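SPbeta prophage-derived uncharacterized protein YomS (PDB 6I5O) is of unknown function but belongs to a prophage lytic cassette, as a small all-beta protein that assembles from five copies of its chain. Local coordinates at residues S51-F56 with E102-T107; T42-G47 with N86-F91; G30-V35 with L96-F101. All blocks are in the same frame, centred on the assembly; numbering follows the deposited sequence.

Interaction 1: S51-F56 with E102-T107; sequences SREIKF and EVVSVT
Ser51 O takes one hydrogen bond from the opposite strand, from the backbone N of Thr107 at 2.9 Å and almost straight (171°), and Val106 CA adds a weaker CA-H···O contact to the same oxygen. This is one end of an antiparallel pairing between strands 51-59 and 98-107, interrupted by a classic beta bulge in which Val104 and Ser105 both face Glu53. Glu53 joins both residues of the bulge through its backbone. Its N gives a hydrogen bond to Ser105 O at 2.9 Å, while its O takes one from Val104 N, also 2.9 Å, with the donor close to the line of the carbonyl. Beyond the bulge, Lys55 and Glu102 restore the regular pattern with a reciprocal pair of backbone bonds.

One face of the pairing carries Ser51, Glu53, Lys55, Glu102, Ser105 and Thr107. The extra residue turns Val104 toward the other strand, and its two methyls part company there: CG1 leans on the carboxylate of Glu53, and CG2 meets Lys55 CG at 3.7 Å. The Lys55 chain bends near its end and carries NZ back to Glu53 OE2, 3.1 Å away, a salt bridge within one strand; Glu53 has a second conformer, so this link may not be constant. Glu102 OE1 forms a salt bridge with Lys65.

On the other face, Arg52 and Ile54 stand with Val106 and Val103. Ile54 and Val103 run side by side, and Val103 also touches His21 and Ala24 of strand 21-24. Arg52 folds away from the pairing to bind Leu83 O through NH2 and Ser49 OG through NE. At the outer end a water links two hydroxyls, 2.6 Å from Thr107 OG1 and 3.2 Å from OG of Ser51, which has a second conformer.

Interaction 2: T42-G47 with N86-F91; sequences TVKISG and NEYWDF
Lys44 lays its aliphatic chain across Tyr88, in a non-hydrogen-bonded pair of two antiparallel strands. Its CD lies 3.6 Å from the centre of the Tyr88 ring, over one face and only 13° off the ring normal, a CH-pi contact. A turn at chi2 (66°) brings CD over the ring, and a further bend at chi4 takes NZ on to a water that also bonds Tyr88 OH. That ammonium forms salt bridges with Glu64 and Asp60 of the second subunit; the lysine that packs on Tyr88 thus also reaches the subunit interface.

Thr42, on the same face, donates a hydrogen bond from its hydroxyl to Asp90: OG1 lies 2.6 Å from OD1 and approaches from above the carboxylate plane. Asp90 OD2 has a partner of its own in Lys73. The Thr42 methyl CG2 rests on Tyr88 CD1 at 3.7 Å.

Backbone bonds run from Val43 and Trp89 to Ile45, where Asn86 and Glu87 both face Ile45 O in a G1 beta bulge; the Asn86 bond is weak. Strand 110-117 pairs with the far side of 40-46, strand 65-72 pairs with the far side of 87-92, and strand 81-82 touches Ile45 and Trp89 through Thr82.

Interaction 3: G30-V35 with L96-F101; sequences GEEFVV and LFKVMF
The short strand 33-34 pairs antiparallel with the beginning of strand 98-107, and Phe33 and Val99 form its reciprocal hydrogen-bonded pair. Phe33 N donates to Val99 O at 2.9 Å, and Val99 N returns a bond to Phe33 O at 3.0 Å. Two residues on, past the non-hydrogen-bonded pair Val34-Lys98, Val35 N continues the match with a bond of 2.9 Å to Phe97 O, although the chain on both sides has already left strand geometry. Val35 turns its side chain toward the partner, where CB comes within 3.2 Å of Leu96 O, a snug fit of an aliphatic carbon on a backbone carbonyl.

On the face that carries Val34 and Lys98, the lysine is stretched out, and its NZ forms a salt bridge of 2.7 Å with Glu32 OE1, meeting the carboxylate from above its plane (38° out of it). The chains of Glu32 and Lys98 slant across each other, and Val34 CG2 lies against Lys98 CE at 3.8 Å, flanking the aliphatic part of the lysine.

In the antiparallel sheet of this domain, strand 98-107 is an inner strand here: 33-34 lies along one side and 51-59 along the other, where Lys98 and Met100 make backbone bonds to Val59 and Tyr57. The opposite face is apolar. Val99 CG2 approaches the edge of the Phe33 ring, near its plane, and packs on Phe33 CB at 3.9 Å. The Phe33 ring itself leads away from Val99 toward Phe18, Phe20 and Phe38, while Val99 also touches Leu41 and Leu68. At this end of the pairing, Val35 packs on Lys15 of the third subunit and Leu96 on Tyr88 of that same subunit. Toward Phe101 the two segments diverge, and a water accepts from Phe101 N at 2.9 Å and lies close to Glu31 O.

The three contacts meet in one aromatic cluster. Phe56 of interaction 1 touches Phe91 of interaction 2 (CD2 to CZ, 3.5 Å) and Phe101 of interaction 3 (CD1 to CD2, 3.5 Å), and Phe91 CZ lies 3.6 Å from Phe101 CE2, so each ring packs against the other two. Val43 CG2 closes on Phe101 CZ at 3.5 Å. Interactions 1 and 3 occupy successive parts of strand 98-107, their centres about 16 Å apart, whereas interaction 2 is centred about 13 Å from the former and 15 Å from the latter. No other chain of the assembly touches interaction 1, while interaction 2 meets the second subunit and interaction 3 the third.

Interaction 1: S51-F56 with E102-T107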
loop_
_atom_site.group_PDB
_atom_site.type_symbol
_atom_site.label_atom_id
_atom_site.label_comp_id
_atom_site.label_asym_id
_atom_site.label_seq_id
_atom_site.Cartn_x
_atom_site.Cartn_y
_atom_site.Cartn_z
ATOM N N SER A 51 -21.055 19.328 -21.093
ATOM C CA SER A 51 -21.226 19.325 -19.615
ATOM C C SER A 51 -21.725 17.964 -19.179
ATOM O O SER A 51 -22.322 17.286 -19.964
ATOM C CB SER A 51 -22.052 20.457 -19.077
ATOM O OG SER A 51 -23.336 20.369 -19.576
ATOM N N ARG A 52 -21.422 17.579 -17.950
ATOM C CA ARG A 52 -21.889 16.285 -17.418
ATOM C C ARG A 52 -21.683 16.269 -15.921
ATOM O O ARG A 52 -20.853 17.041 -15.396
ATOM C CB ARG A 52 -21.195 15.094 -18.094
ATOM C CG ARG A 52 -19.779 14.771 -17.604
ATOM C CD ARG A 52 -18.822 15.955 -17.712
ATOM N NE ARG A 52 -18.603 16.430 -19.067
ATOM C CZ ARG A 52 -17.948 17.525 -19.368
ATOM N NH1 ARG A 52 -17.783 17.863 -20.639
ATOM N NH2 ARG A 52 -17.497 18.337 -18.415
ATOM N N GLU A 53 -22.375 15.363 -15.270
ATOM C CA GLU A 53 -22.140 15.094 -13.833
ATOM C C GLU A 53 -22.234 13.591 -13.670
ATOM O O GLU A 53 -23.246 12.988 -14.011
ATOM C CB GLU A 53 -23.179 15.800 -12.973
ATOM C CG GLU A 53 -23.057 15.541 -11.516
ATOM C CD GLU A 53 -24.140 16.241 -10.690
ATOM O OE1 GLU A 53 -24.940 17.037 -11.245
ATOM O OE2 GLU A 53 -24.267 15.915 -9.484
ATOM N N ILE A 54 -21.147 13.004 -13.136
ATOM C CA ILE A 54 -21.045 11.548 -12.897
ATOM C C ILE A 54 -20.953 11.372 -11.383
ATOM O O ILE A 54 -20.091 12.015 -10.783
ATOM C CB ILE A 54 -19.804 10.950 -13.587
ATOM C CG1 ILE A 54 -19.668 11.386 -15.045
ATOM C CG2 ILE A 54 -19.777 9.455 -13.405
ATOM C CD1 ILE A 54 -20.815 10.956 -15.941
ATOM N N LYS A 55 -21.818 10.526 -10.819
ATOM C CA LYS A 55 -21.687 10.172 -9.382
ATOM C C LYS A 55 -21.262 8.729 -9.263
ATOM O O LYS A 55 -21.679 7.848 -10.012
ATOM C CB LYS A 55 -23.022 10.358 -8.661
ATOM C CG LYS A 55 -23.320 11.832 -8.403
ATOM C CD LYS A 55 -24.539 11.998 -7.551
ATOM C CE LYS A 55 -24.494 13.215 -6.644
ATOM N NZ LYS A 55 -25.399 14.215 -7.206
ATOM N N PHE A 56 -20.337 8.488 -8.318
ATOM C CA PHE A 56 -19.668 7.197 -8.146
ATOM C C PHE A 56 -20.347 6.441 -7.021
ATOM O O PHE A 56 -20.535 7.036 -5.937
ATOM C CB PHE A 56 -18.208 7.413 -7.794
ATOM C CG PHE A 56 -17.426 8.419 -8.602
ATOM C CD1 PHE A 56 -17.769 8.736 -9.906
ATOM C CD2 PHE A 56 -16.314 9.029 -8.055
ATOM C CE1 PHE A 56 -16.994 9.636 -10.619
ATOM C CE2 PHE A 56 -15.547 9.950 -8.764
ATOM C CZ PHE A 56 -15.912 10.257 -10.042
ATOM N N GLU A 102 -23.137 6.632 -12.201
ATOM C CA GLU A 102 -24.412 7.190 -12.676
ATOM C C GLU A 102 -24.145 8.487 -13.445
ATOM O O GLU A 102 -23.486 9.400 -12.904
ATOM C CB GLU A 102 -25.315 7.508 -11.497
ATOM C CG GLU A 102 -26.649 8.121 -11.934
ATOM C CD GLU A 102 -27.652 8.268 -10.833
ATOM O OE1 GLU A 102 -27.375 7.812 -9.689
ATOM O OE2 GLU A 102 -28.792 8.644 -11.157
ATOM N N VAL A 103 -24.699 8.578 -14.668
ATOM C CA VAL A 103 -24.763 9.866 -15.384
ATOM C C VAL A 103 -25.983 10.584 -14.829
ATOM O O VAL A 103 -27.126 10.197 -15.186
ATOM C CB VAL A 103 -24.818 9.657 -16.905
ATOM C CG1 VAL A 103 -25.029 10.967 -17.629
ATOM C CG2 VAL A 103 -23.588 8.928 -17.404
ATOM N N VAL A 104 -25.750 11.557 -13.964
ATOM C CA VAL A 104 -26.836 12.346 -13.342
ATOM C C VAL A 104 -27.362 13.350 -14.370
ATOM O O VAL A 104 -28.592 13.625 -14.419
ATOM C CB VAL A 104 -26.309 13.054 -12.088
ATOM C CG1 VAL A 104 -27.315 14.030 -11.504
ATOM C CG2 VAL A 104 -25.931 12.030 -11.061
ATOM N N SER A 105 -26.465 13.917 -15.174
ATOM C CA SER A 105 -26.800 14.913 -16.185
ATOM C C SER A 105 -25.741 14.876 -17.264
ATOM O O SER A 105 -24.590 14.512 -16.971
ATOM C CB SER A 105 -26.954 16.299 -15.592
ATOM O OG SER A 105 -25.746 16.764 -15.078
ATOM N N VAL A 106 -26.104 15.263 -18.474
ATOM C CA VAL A 106 -25.133 15.336 -19.580
ATOM C C VAL A 106 -25.749 16.193 -20.682
ATOM O O VAL A 106 -26.947 16.090 -20.942
ATOM C CB VAL A 106 -24.751 13.935 -20.123
ATOM C CG1 VAL A 106 -25.977 13.139 -20.617
ATOM C CG2 VAL A 106 -23.687 14.060 -21.209
ATOM N N THR A 107 -24.930 17.037 -21.253
ATOM C CA THR A 107 -25.229 17.732 -22.526
ATOM C C THR A 107 -24.199 17.240 -23.549
ATOM O O THR A 107 -23.027 17.569 -23.406
ATOM C CB THR A 107 -25.206 19.243 -22.341
ATOM O OG1 THR A 107 -26.169 19.585 -21.319
ATOM C CG2 THR A 107 -25.600 19.929 -23.617
HETATM O O HOH W 1 -26.096 18.992 -18.741
#

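Interaction 2: T42-G47 with N86-F91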
loop_
_atom_site.group_PDB
_atom_site.type_symbol
_atom_site.label_atom_id
_atom_site.label_comp_id
_atom_site.label_asym_id
_atom_site.label_seq_id
_atom_site.Cartn_x
_atom_site.Cartn_y
_atom_site.Cartn_z
ATOM N N THR A 42 -10.045 1.311 -12.241
ATOM C CA THR A 42 -9.757 2.648 -12.778
ATOM C C THR A 42 -10.813 2.949 -13.828
ATOM O O THR A 42 -10.921 2.206 -14.814
ATOM C CB THR A 42 -8.357 2.713 -13.387
ATOM O OG1 THR A 42 -7.389 2.418 -12.369
ATOM C CG2 THR A 42 -8.048 4.090 -13.945
ATOM N N VAL A 43 -11.555 4.019 -13.629
ATOM C CA VAL A 43 -12.624 4.469 -14.561
ATOM C C VAL A 43 -12.101 5.626 -15.391
ATOM O O VAL A 43 -11.508 6.556 -14.842
ATOM C CB VAL A 43 -13.852 4.931 -13.758
ATOM C CG1 VAL A 43 -14.932 5.455 -14.666
ATOM C CG2 VAL A 43 -14.411 3.781 -12.971
ATOM N N LYS A 44 -12.358 5.569 -16.698
ATOM C CA LYS A 44 -12.071 6.680 -17.617
ATOM C C LYS A 44 -13.404 7.312 -18.000
ATOM O O LYS A 44 -14.327 6.612 -18.520
ATOM C CB LYS A 44 -11.338 6.188 -18.854
ATOM C CG LYS A 44 -11.119 7.251 -19.899
ATOM C CD LYS A 44 -10.178 8.360 -19.472
ATOM C CE LYS A 44 -10.181 9.594 -20.366
ATOM N NZ LYS A 44 -9.716 9.280 -21.721
ATOM N N ILE A 45 -13.489 8.616 -17.808
ATOM C CA ILE A 45 -14.661 9.411 -18.265
ATOM C C ILE A 45 -14.211 10.129 -19.536
ATOM O O ILE A 45 -13.223 10.886 -19.500
ATOM C CB ILE A 45 -15.119 10.375 -17.162
ATOM C CG1 ILE A 45 -15.598 9.569 -15.957
ATOM C CG2 ILE A 45 -16.222 11.288 -17.648
ATOM C CD1 ILE A 45 -15.654 10.344 -14.698
ATOM N N SER A 46 -14.910 9.871 -20.641
ATOM C CA SER A 46 -14.501 10.347 -21.979
ATOM C C SER A 46 -15.740 10.770 -22.784
ATOM O O SER A 46 -16.857 10.856 -22.238
ATOM C CB SER A 46 -13.704 9.258 -22.693
ATOM O OG SER A 46 -14.588 8.179 -23.029
ATOM N N GLY A 47 -15.501 11.130 -24.023
ATOM C CA GLY A 47 -16.528 11.576 -24.939
ATOM C C GLY A 47 -16.401 13.036 -25.252
ATOM O O GLY A 47 -15.449 13.704 -24.881
ATOM N N ASN A 86 -12.530 13.608 -19.528
ATOM C CA ASN A 86 -11.096 13.285 -19.726
ATOM C C ASN A 86 -10.408 13.115 -18.364
ATOM O O ASN A 86 -9.424 13.860 -18.069
ATOM C CB ASN A 86 -10.394 14.302 -20.618
ATOM C CG ASN A 86 -9.010 13.803 -20.991
ATOM O OD1 ASN A 86 -8.790 12.596 -20.945
ATOM N ND2 ASN A 86 -8.132 14.717 -21.370
ATOM N N GLU A 87 -10.939 12.215 -17.571
ATOM C CA GLU A 87 -10.349 11.943 -16.242
ATOM C C GLU A 87 -10.336 10.448 -15.993
ATOM O O GLU A 87 -11.267 9.714 -16.412
ATOM C CB GLU A 87 -11.183 12.525 -15.095
ATOM C CG GLU A 87 -11.156 14.001 -15.016
ATOM C CD GLU A 87 -11.946 14.566 -13.846
ATOM O OE1 GLU A 87 -12.952 13.961 -13.450
ATOM O OE2 GLU A 87 -11.550 15.666 -13.431
ATOM N N TYR A 88 -9.292 10.026 -15.269
ATOM C CA TYR A 88 -9.225 8.683 -14.677
ATOM C C TYR A 88 -9.462 8.803 -13.168
ATOM O O TYR A 88 -8.836 9.667 -12.498
ATOM C CB TYR A 88 -7.853 8.059 -14.903
ATOM C CG TYR A 88 -7.607 7.644 -16.336
ATOM C CD1 TYR A 88 -7.969 6.403 -16.835
ATOM C CD2 TYR A 88 -6.891 8.488 -17.149
ATOM C CE1 TYR A 88 -7.689 6.017 -18.139
ATOM C CE2 TYR A 88 -6.599 8.116 -18.453
ATOM C CZ TYR A 88 -6.987 6.905 -18.954
ATOM O OH TYR A 88 -6.654 6.559 -20.237
ATOM N N TRP A 89 -10.252 7.871 -12.635
ATOM C CA TRP A 89 -10.492 7.792 -11.182
ATOM C C TRP A 89 -10.207 6.373 -10.723
ATOM O O TRP A 89 -10.718 5.396 -11.313
ATOM C CB TRP A 89 -11.935 8.153 -10.867
ATOM C CG TRP A 89 -12.244 9.588 -11.038
ATOM C CD1 TRP A 89 -12.640 10.211 -12.191
ATOM C CD2 TRP A 89 -12.192 10.604 -10.036
ATOM N NE1 TRP A 89 -12.799 11.553 -11.961
ATOM C CE2 TRP A 89 -12.527 11.811 -10.647
ATOM C CE3 TRP A 89 -11.876 10.600 -8.663
ATOM C CZ2 TRP A 89 -12.611 13.011 -9.947
ATOM C CZ3 TRP A 89 -11.926 11.784 -7.971
ATOM C CH2 TRP A 89 -12.332 12.967 -8.603
ATOM N N ASP A 90 -9.444 6.258 -9.644
ATOM C CA ASP A 90 -9.014 4.971 -9.059
ATOM C C ASP A 90 -9.825 4.649 -7.804
ATOM O O ASP A 90 -10.023 5.537 -6.960
ATOM C CB ASP A 90 -7.557 5.020 -8.666
ATOM C CG ASP A 90 -6.573 4.910 -9.772
ATOM O OD1 ASP A 90 -6.980 4.529 -10.910
ATOM O OD2 ASP A 90 -5.417 5.336 -9.495
ATOM N N PHE A 91 -10.224 3.393 -7.705
ATOM C CA PHE A 91 -11.064 2.934 -6.579
ATOM C C PHE A 91 -10.550 1.621 -6.052
ATOM O O PHE A 91 -10.125 0.756 -6.806
ATOM C CB PHE A 91 -12.514 2.715 -7.006
ATOM C CG PHE A 91 -13.176 3.919 -7.601
ATOM C CD1 PHE A 91 -13.051 4.230 -8.938
ATOM C CD2 PHE A 91 -13.859 4.801 -6.772
ATOM C CE1 PHE A 91 -13.638 5.356 -9.451
ATOM C CE2 PHE A 91 -14.460 5.933 -7.289
ATOM C CZ PHE A 91 -14.327 6.209 -8.620
HETATM O O HOH W 2 -6.790 9.063 -21.547
#

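Interaction 3: G30-V35 with L96-F101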
loop_
_atom_site.group_PDB
_atom_site.type_symbol
_atom_site.label_atom_id
_atom_site.label_comp_id
_atom_site.label_asym_id
_atom_site.label_seq_id
_atom_site.Cartn_x
_atom_site.Cartn_y
_atom_site.Cartn_z
ATOM N N GLY A 30 -26.654 3.383 -15.949
ATOM C CA GLY A 30 -25.741 2.547 -16.723
ATOM C C GLY A 30 -25.597 1.150 -16.154
ATOM O O GLY A 30 -26.464 0.708 -15.374
ATOM N N GLU A 31 -24.634 0.422 -16.632
ATOM C CA GLU A 31 -24.436 -1.007 -16.307
ATOM C C GLU A 31 -23.664 -1.111 -14.999
ATOM O O GLU A 31 -22.797 -0.243 -14.729
ATOM C CB GLU A 31 -23.697 -1.731 -17.424
ATOM C CG GLU A 31 -24.416 -1.623 -18.721
ATOM C CD GLU A 31 -25.779 -2.288 -18.643
ATOM O OE1 GLU A 31 -25.893 -3.395 -18.102
ATOM O OE2 GLU A 31 -26.756 -1.704 -19.128
ATOM N N GLU A 32 -24.022 -2.102 -14.212
ATOM C CA GLU A 32 -23.357 -2.319 -12.909
ATOM C C GLU A 32 -22.311 -3.399 -13.065
ATOM O O GLU A 32 -22.541 -4.439 -13.734
ATOM C CB GLU A 32 -24.374 -2.811 -11.875
ATOM C CG GLU A 32 -25.417 -1.764 -11.534
ATOM C CD GLU A 32 -26.451 -2.262 -10.541
ATOM O OE1 GLU A 32 -26.896 -3.372 -10.667
ATOM O OE2 GLU A 32 -26.801 -1.542 -9.684
ATOM N N PHE A 33 -21.163 -3.196 -12.441
ATOM C CA PHE A 33 -20.059 -4.176 -12.505
ATOM C C PHE A 33 -20.098 -5.013 -11.237
ATOM O O PHE A 33 -20.031 -4.433 -10.150
ATOM C CB PHE A 33 -18.720 -3.496 -12.667
ATOM C CG PHE A 33 -17.590 -4.470 -12.749
ATOM C CD1 PHE A 33 -17.424 -5.229 -13.880
ATOM C CD2 PHE A 33 -16.680 -4.635 -11.700
ATOM C CE1 PHE A 33 -16.388 -6.157 -13.970
ATOM C CE2 PHE A 33 -15.643 -5.562 -11.825
ATOM C CZ PHE A 33 -15.548 -6.346 -12.949
ATOM N N VAL A 34 -20.176 -6.308 -11.416
ATOM C CA VAL A 34 -20.027 -7.288 -10.324
ATOM C C VAL A 34 -18.544 -7.456 -10.051
ATOM O O VAL A 34 -17.793 -7.937 -10.923
ATOM C CB VAL A 34 -20.699 -8.604 -10.660
ATOM C CG1 VAL A 34 -20.447 -9.686 -9.616
ATOM C CG2 VAL A 34 -22.188 -8.382 -10.884
ATOM N N VAL A 35 -18.098 -7.067 -8.854
ATOM C CA VAL A 35 -16.658 -7.017 -8.536
ATOM C C VAL A 35 -16.019 -8.387 -8.648
ATOM O O VAL A 35 -14.877 -8.463 -9.113
ATOM C CB VAL A 35 -16.515 -6.369 -7.157
ATOM C CG1 VAL A 35 -15.052 -6.508 -6.698
ATOM C CG2 VAL A 35 -16.925 -4.895 -7.194
ATOM N N LEU A 96 -16.460 -4.850 -2.128
ATOM C CA LEU A 96 -17.773 -4.355 -2.596
ATOM C C LEU A 96 -18.420 -5.419 -3.462
ATOM O O LEU A 96 -17.732 -6.142 -4.166
ATOM C CB LEU A 96 -17.623 -3.099 -3.433
ATOM C CG LEU A 96 -16.919 -1.939 -2.754
ATOM C CD1 LEU A 96 -16.799 -0.777 -3.729
ATOM C CD2 LEU A 96 -17.678 -1.494 -1.486
ATOM N N PHE A 97 -19.755 -5.516 -3.464
ATOM C CA PHE A 97 -20.461 -6.425 -4.370
ATOM C C PHE A 97 -20.490 -5.869 -5.808
ATOM O O PHE A 97 -20.066 -6.540 -6.747
ATOM C CB PHE A 97 -21.867 -6.644 -3.863
ATOM C CG PHE A 97 -22.727 -7.415 -4.834
ATOM C CD1 PHE A 97 -22.371 -8.692 -5.214
ATOM C CD2 PHE A 97 -23.925 -6.864 -5.294
ATOM C CE1 PHE A 97 -23.189 -9.380 -6.126
ATOM C CE2 PHE A 97 -24.777 -7.607 -6.097
ATOM C CZ PHE A 97 -24.360 -8.822 -6.553
ATOM N N LYS A 98 -20.934 -4.627 -5.951
ATOM C CA LYS A 98 -21.100 -3.994 -7.280
ATOM C C LYS A 98 -20.620 -2.561 -7.211
ATOM O O LYS A 98 -20.625 -1.943 -6.149
ATOM C CB LYS A 98 -22.552 -3.952 -7.710
ATOM C CG LYS A 98 -23.062 -5.214 -8.378
ATOM C CD LYS A 98 -24.534 -5.098 -8.684
ATOM C CE LYS A 98 -24.991 -6.085 -9.731
ATOM N NZ LYS A 98 -26.431 -5.908 -10.016
ATOM N N VAL A 99 -20.244 -2.056 -8.386
ATOM C CA VAL A 99 -20.016 -0.599 -8.534
ATOM C C VAL A 99 -20.837 -0.094 -9.719
ATOM O O VAL A 99 -21.119 -0.862 -10.666
ATOM C CB VAL A 99 -18.512 -0.270 -8.655
ATOM C CG1 VAL A 99 -17.766 -0.561 -7.369
ATOM C CG2 VAL A 99 -17.867 -0.973 -9.802
ATOM N N MET A 100 -21.165 1.173 -9.649
ATOM C CA MET A 100 -22.046 1.861 -10.602
ATOM C C MET A 100 -21.566 3.298 -10.748
ATOM O O MET A 100 -21.163 3.908 -9.767
ATOM C CB MET A 100 -23.487 1.822 -10.083
ATOM C CG MET A 100 -24.384 2.760 -10.864
ATOM S SD MET A 100 -25.965 3.104 -10.053
ATOM C CE MET A 100 -26.625 1.491 -10.252
ATOM N N PHE A 101 -21.600 3.816 -11.969
ATOM C CA PHE A 101 -21.192 5.211 -12.275
ATOM C C PHE A 101 -22.363 5.882 -12.949
ATOM O O PHE A 101 -22.553 5.632 -14.165
ATOM C CB PHE A 101 -19.944 5.197 -13.151
ATOM C CG PHE A 101 -18.777 4.748 -12.340
ATOM C CD1 PHE A 101 -18.533 3.392 -12.105
ATOM C CD2 PHE A 101 -18.021 5.679 -11.627
ATOM C CE1 PHE A 101 -17.592 2.995 -11.176
ATOM C CE2 PHE A 101 -17.057 5.274 -10.738
ATOM C CZ PHE A 101 -16.857 3.946 -10.501
HETATM O O HOH W 3 -22.780 2.443 -14.265
#